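Local coordinates for protein cytochrome P450 monooxygenase (Rhodococcus sp. ECU0066, PDB 6KBH) that is a self-sufficient cytochrome P450 that carries its heme, FMN and [2Fe-2S] centres in one chain and probably acts as a monooxygenase, at residues 167-177 with 437-448. Numbering follows the deposited sequence.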
loop_
_atom_site.group_PDB
_atom_site.type_symbol
_atom_site.label_atom_id
_atom_site.label_comp_id
_atom_site.label_asym_id
_atom_site.label_seq_id
_atom_site.Cartn_x
_atom_site.Cartn_y
_atom_site.Cartn_z
ATOM N N PHE A 167 -3.218 -22.653 -21.942
ATOM C CA PHE A 167 -1.930 -22.604 -22.619
ATOM C C PHE A 167 -0.792 -23.116 -21.741
ATOM O O PHE A 167 0.378 -22.868 -22.043
ATOM C CB PHE A 167 -1.664 -21.176 -23.112
ATOM C CG PHE A 167 -1.738 -20.114 -22.034
ATOM C CD1 PHE A 167 -0.935 -20.167 -20.905
ATOM C CD2 PHE A 167 -2.627 -19.059 -22.159
ATOM C CE1 PHE A 167 -1.015 -19.186 -19.925
ATOM C CE2 PHE A 167 -2.714 -18.079 -21.186
ATOM C CZ PHE A 167 -1.908 -18.139 -20.072
ATOM N N ILE A 168 -1.118 -23.848 -20.672
ATOM C CA ILE A 168 -0.120 -24.254 -19.682
ATOM C C ILE A 168 0.890 -25.232 -20.270
ATOM O O ILE A 168 2.068 -25.226 -19.889
ATOM C CB ILE A 168 -0.829 -24.859 -18.461
ATOM C CG1 ILE A 168 0.158 -25.574 -17.539
ATOM C CG2 ILE A 168 -1.844 -25.873 -18.906
ATOM C CD1 ILE A 168 1.094 -24.663 -16.846
ATOM N N ASP A 169 0.461 -26.087 -21.192
ATOM C CA ASP A 169 1.284 -27.190 -21.660
ATOM C C ASP A 169 1.982 -26.901 -22.982
ATOM O O ASP A 169 2.691 -27.772 -23.494
ATOM C CB ASP A 169 0.429 -28.453 -21.784
ATOM C CG ASP A 169 -0.037 -28.972 -20.436
ATOM O OD1 ASP A 169 0.738 -28.868 -19.462
ATOM O OD2 ASP A 169 -1.176 -29.476 -20.346
ATOM N N THR A 170 1.809 -25.702 -23.542
ATOM C CA THR A 170 2.388 -25.402 -24.848
ATOM C C THR A 170 3.868 -25.050 -24.766
ATOM O O THR A 170 4.610 -25.294 -25.724
ATOM C CB THR A 170 1.629 -24.250 -25.510
ATOM O OG1 THR A 170 1.846 -23.044 -24.768
ATOM C CG2 THR A 170 0.138 -24.549 -25.556
ATOM N N GLY A 171 4.316 -24.485 -23.648
ATOM C CA GLY A 171 5.658 -23.950 -23.571
ATOM C C GLY A 171 5.853 -22.647 -24.307
ATOM O O GLY A 171 6.994 -22.197 -24.447
ATOM N N HIS A 172 4.774 -22.025 -24.779
ATOM C CA HIS A 172 4.867 -20.883 -25.679
ATOM C C HIS A 172 3.502 -20.215 -25.755
ATOM O O HIS A 172 2.506 -20.879 -26.057
ATOM C CB HIS A 172 5.341 -21.344 -27.063
ATOM C CG HIS A 172 4.976 -20.413 -28.178
ATOM N ND1 HIS A 172 3.815 -20.546 -28.908
ATOM C CD2 HIS A 172 5.630 -19.350 -28.702
ATOM C CE1 HIS A 172 3.764 -19.598 -29.826
ATOM N NE2 HIS A 172 4.853 -18.858 -29.722
ATOM N N VAL A 173 3.457 -18.910 -25.481
ATOM C CA VAL A 173 2.197 -18.176 -25.446
ATOM C C VAL A 173 2.512 -16.694 -25.554
ATOM O O VAL A 173 3.566 -16.237 -25.106
ATOM C CB VAL A 173 1.398 -18.496 -24.154
ATOM C CG1 VAL A 173 2.250 -18.258 -22.931
ATOM C CG2 VAL A 173 0.126 -17.667 -24.065
ATOM N N ASP A 174 1.604 -15.941 -26.174
ATOM C CA ASP A 174 1.543 -14.501 -25.964
ATOM C C ASP A 174 0.683 -14.266 -24.735
ATOM O O ASP A 174 -0.539 -14.444 -24.781
ATOM C CB ASP A 174 0.963 -13.754 -27.158
ATOM C CG ASP A 174 0.724 -12.288 -26.845
ATOM O OD1 ASP A 174 1.656 -11.650 -26.310
ATOM O OD2 ASP A 174 -0.381 -11.776 -27.122
ATOM N N LEU A 175 1.322 -13.872 -23.638
ATOM C CA LEU A 175 0.578 -13.627 -22.411
ATOM C C LEU A 175 -0.519 -12.589 -22.631
ATOM O O LEU A 175 -1.650 -12.771 -22.167
ATOM C CB LEU A 175 1.542 -13.194 -21.306
ATOM C CG LEU A 175 2.619 -14.181 -20.845
ATOM C CD1 LEU A 175 3.536 -13.557 -19.804
ATOM C CD2 LEU A 175 1.996 -15.463 -20.312
ATOM N N VAL A 176 -0.219 -11.534 -23.399
ATOM C CA VAL A 176 -1.154 -10.418 -23.569
ATOM C C VAL A 176 -2.488 -10.911 -24.120
ATOM O O VAL A 176 -3.530 -10.800 -23.465
ATOM C CB VAL A 176 -0.547 -9.333 -24.477
ATOM C CG1 VAL A 176 -1.575 -8.243 -24.767
ATOM C CG2 VAL A 176 0.697 -8.735 -23.845
ATOM N N ASP A 177 -2.472 -11.477 -25.329
ATOM C CA ASP A 177 -3.723 -11.795 -26.011
ATOM C C ASP A 177 -4.471 -12.926 -25.319
ATOM O O ASP A 177 -5.701 -12.884 -25.205
ATOM C CB ASP A 177 -3.455 -12.158 -27.470
ATOM C CG ASP A 177 -3.311 -10.940 -28.355
ATOM O OD1 ASP A 177 -3.956 -9.910 -28.062
ATOM O OD2 ASP A 177 -2.555 -11.017 -29.344
ATOM N N ASP A 437 1.880 -4.547 -27.208
ATOM C CA ASP A 437 0.925 -5.315 -27.997
ATOM C C ASP A 437 1.016 -6.795 -27.656
ATOM O O ASP A 437 -0.001 -7.498 -27.621
ATOM C CB ASP A 437 1.179 -5.092 -29.490
ATOM C CG ASP A 437 0.953 -3.656 -29.906
ATOM O OD1 ASP A 437 0.174 -2.958 -29.227
ATOM O OD2 ASP A 437 1.552 -3.227 -30.914
ATOM N N HIS A 438 2.227 -7.281 -27.393
ATOM C CA HIS A 438 2.444 -8.685 -27.092
ATOM C C HIS A 438 3.645 -8.826 -26.171
ATOM O O HIS A 438 4.579 -8.021 -26.214
ATOM C CB HIS A 438 2.690 -9.517 -28.356
ATOM C CG HIS A 438 1.651 -9.332 -29.414
ATOM N ND1 HIS A 438 0.328 -9.666 -29.224
ATOM C CD2 HIS A 438 1.740 -8.839 -30.672
ATOM C CE1 HIS A 438 -0.355 -9.390 -30.320
ATOM N NE2 HIS A 438 0.478 -8.888 -31.215
ATOM N N VAL A 439 3.605 -9.860 -25.339
ATOM C CA VAL A 439 4.785 -10.362 -24.650
ATOM C C VAL A 439 4.832 -11.865 -24.913
ATOM O O VAL A 439 3.860 -12.582 -24.646
ATOM C CB VAL A 439 4.786 -10.005 -23.146
ATOM C CG1 VAL A 439 4.027 -10.992 -22.290
ATOM C CG2 VAL A 439 6.205 -9.841 -22.634
ATOM N N TRP A 440 5.911 -12.319 -25.544
ATOM C CA TRP A 440 6.034 -13.700 -25.992
ATOM C C TRP A 440 6.971 -14.431 -25.043
ATOM O O TRP A 440 8.115 -14.007 -24.842
ATOM C CB TRP A 440 6.547 -13.768 -27.430
ATOM C CG TRP A 440 5.565 -13.253 -28.448
ATOM C CD1 TRP A 440 5.585 -12.035 -29.065
ATOM C CD2 TRP A 440 4.418 -13.945 -28.966
ATOM N NE1 TRP A 440 4.525 -11.925 -29.931
ATOM C CE2 TRP A 440 3.794 -13.082 -29.891
ATOM C CE3 TRP A 440 3.861 -15.207 -28.738
ATOM C CZ2 TRP A 440 2.639 -13.442 -30.585
ATOM C CZ3 TRP A 440 2.715 -15.563 -29.433
ATOM C CH2 TRP A 440 2.117 -14.682 -30.343
ATOM N N VAL A 441 6.488 -15.522 -24.460
ATOM C CA VAL A 441 7.211 -16.223 -23.409
ATOM C C VAL A 441 7.292 -17.704 -23.747
ATOM O O VAL A 441 6.321 -18.305 -24.221
ATOM C CB VAL A 441 6.552 -16.012 -22.030
ATOM C CG1 VAL A 441 6.640 -14.552 -21.624
ATOM C CG2 VAL A 441 5.111 -16.462 -22.057
ATOM N N ARG A 442 8.465 -18.280 -23.516
ATOM C CA ARG A 442 8.700 -19.709 -23.629
ATOM C C ARG A 442 8.879 -20.308 -22.239
ATOM O O ARG A 442 9.196 -19.609 -21.274
ATOM C CB ARG A 442 9.942 -19.993 -24.481
ATOM C CG ARG A 442 11.223 -19.668 -23.741
ATOM C CD ARG A 442 12.476 -20.271 -24.353
ATOM N NE ARG A 442 12.589 -20.028 -25.784
ATOM C CZ ARG A 442 13.622 -19.410 -26.349
ATOM N NH1 ARG A 442 14.621 -18.963 -25.598
ATOM N NH2 ARG A 442 13.652 -19.232 -27.661
ATOM N N TRP A 443 8.659 -21.617 -22.148
ATOM C CA TRP A 443 9.004 -22.383 -20.957
ATOM C C TRP A 443 9.047 -23.857 -21.334
ATOM O O TRP A 443 8.599 -24.256 -22.411
ATOM C CB TRP A 443 8.023 -22.137 -19.803
ATOM C CG TRP A 443 6.680 -22.767 -19.988
ATOM C CD1 TRP A 443 6.274 -23.993 -19.545
ATOM C CD2 TRP A 443 5.560 -22.194 -20.661
ATOM N NE1 TRP A 443 4.968 -24.219 -19.908
ATOM C CE2 TRP A 443 4.507 -23.126 -20.592
ATOM C CE3 TRP A 443 5.345 -20.982 -21.321
ATOM C CZ2 TRP A 443 3.263 -22.881 -21.161
ATOM C CZ3 TRP A 443 4.114 -20.745 -21.879
ATOM C CH2 TRP A 443 3.086 -21.687 -21.798
ATOM N N ASP A 444 9.602 -24.662 -20.427
ATOM C CA ASP A 444 9.696 -26.101 -20.633
ATOM C C ASP A 444 8.449 -26.766 -20.064
ATOM O O ASP A 444 8.300 -26.824 -18.833
ATOM C CB ASP A 444 10.950 -26.655 -19.969
ATOM C CG ASP A 444 11.251 -28.084 -20.382
ATOM O OD1 ASP A 444 10.407 -28.707 -21.062
ATOM O OD2 ASP A 444 12.338 -28.585 -20.028
ATOM N N PRO A 445 7.545 -27.290 -20.897
ATOM C CA PRO A 445 6.271 -27.800 -20.358
ATOM C C PRO A 445 6.425 -29.002 -19.444
ATOM O O PRO A 445 5.762 -29.061 -18.402
ATOM C CB PRO A 445 5.471 -28.149 -21.623
ATOM C CG PRO A 445 6.135 -27.385 -22.729
ATOM C CD PRO A 445 7.584 -27.346 -22.367
ATOM N N ALA A 446 7.260 -29.980 -19.806
ATOM C CA ALA A 446 7.413 -31.158 -18.955
ATOM C C ALA A 446 7.877 -30.778 -17.556
ATOM O O ALA A 446 7.524 -31.449 -16.578
ATOM C CB ALA A 446 8.393 -32.144 -19.589
ATOM N N ARG A 447 8.635 -29.691 -17.446
ATOM C CA ARG A 447 9.330 -29.287 -16.233
ATOM C C ARG A 447 8.472 -28.450 -15.287
ATOM O O ARG A 447 8.980 -28.000 -14.254
ATOM C CB ARG A 447 10.595 -28.514 -16.623
ATOM C CG ARG A 447 11.577 -28.221 -15.510
ATOM C CD ARG A 447 12.849 -27.689 -16.105
ATOM N NE ARG A 447 13.588 -28.769 -16.744
ATOM C CZ ARG A 447 14.733 -29.254 -16.280
ATOM N NH1 ARG A 447 15.276 -28.737 -15.188
ATOM N NH2 ARG A 447 15.343 -30.244 -16.916
ATOM N N ASN A 448 7.198 -28.225 -15.604
ATOM C CA ASN A 448 6.334 -27.515 -14.674
ATOM C C ASN A 448 6.422 -28.178 -13.302
ATOM O O ASN A 448 6.228 -29.399 -13.199
ATOM C CB ASN A 448 4.871 -27.517 -15.135
ATOM C CG ASN A 448 4.682 -26.996 -16.547
ATOM O OD1 ASN A 448 3.886 -27.537 -17.315
ATOM N ND2 ASN A 448 5.398 -25.938 -16.893
#
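Trp-443 lays one face of its indole over the backbone of Gly-171, whose CA stands 3.4 Å from the centroid of the Trp-443 six-membered ring, a CH-pi contact. Residue 171 suits glycine: its phi is positive (74°), and with no side chain the indole can lie directly over its CA. CG of Trp-443 sits between the backbone N and the carbonyl carbon (chi1 73°), which brings the ring over Gly-171 and the N of His-172; Phe-167 O and Ile-168 O lie at the ring edge, and NE1 gives Ile-168 O a weak, bent bond (125°). With an alanine in place of Trp-443, the Gly-171 backbone would probably lose its cover and Ile-168 O its weak donor, and a gap would be likely beside Val-173 CG1.

Next comes an antiparallel pairing: Val-173 and Val-441 form the hydrogen-bonded pair, bonded both ways, Val-441 N to Val-173 O at 3.1 Å and Val-173 N to Val-441 O at 3.2 Å. Their beta-branched side chains lie side by side on the buried face, joined by Leu-175, and helix 284-300 packs against Leu-175 and Val-441. The other face is loose around the exposed His-172 and Arg-442: the rings of His-172 and Trp-440 are nearly parallel but slid apart, and Arg-442 turns off to a salt bridge with Glu-418. Its tight part is buried Asp-174, whose CB rests on a face of Trp-440.

Toward the other end Asp-174 is the N-cap of helix 175-180. Asp-174 OD1 accepts from Val-439 N at 2.8 Å. Asp-174 OD2 takes Asp-177 N from above the carboxylate plane, plus a weak bond from His-438 ND1. A short carboxylate thus serves both strand and helix, and beyond it Leu-175 N bonds Val-439 O. Strand 440-442 also pairs with 418-419, completing the small three-stranded antiparallel sheet characteristic of the cytochrome P450 fold, away from the heme.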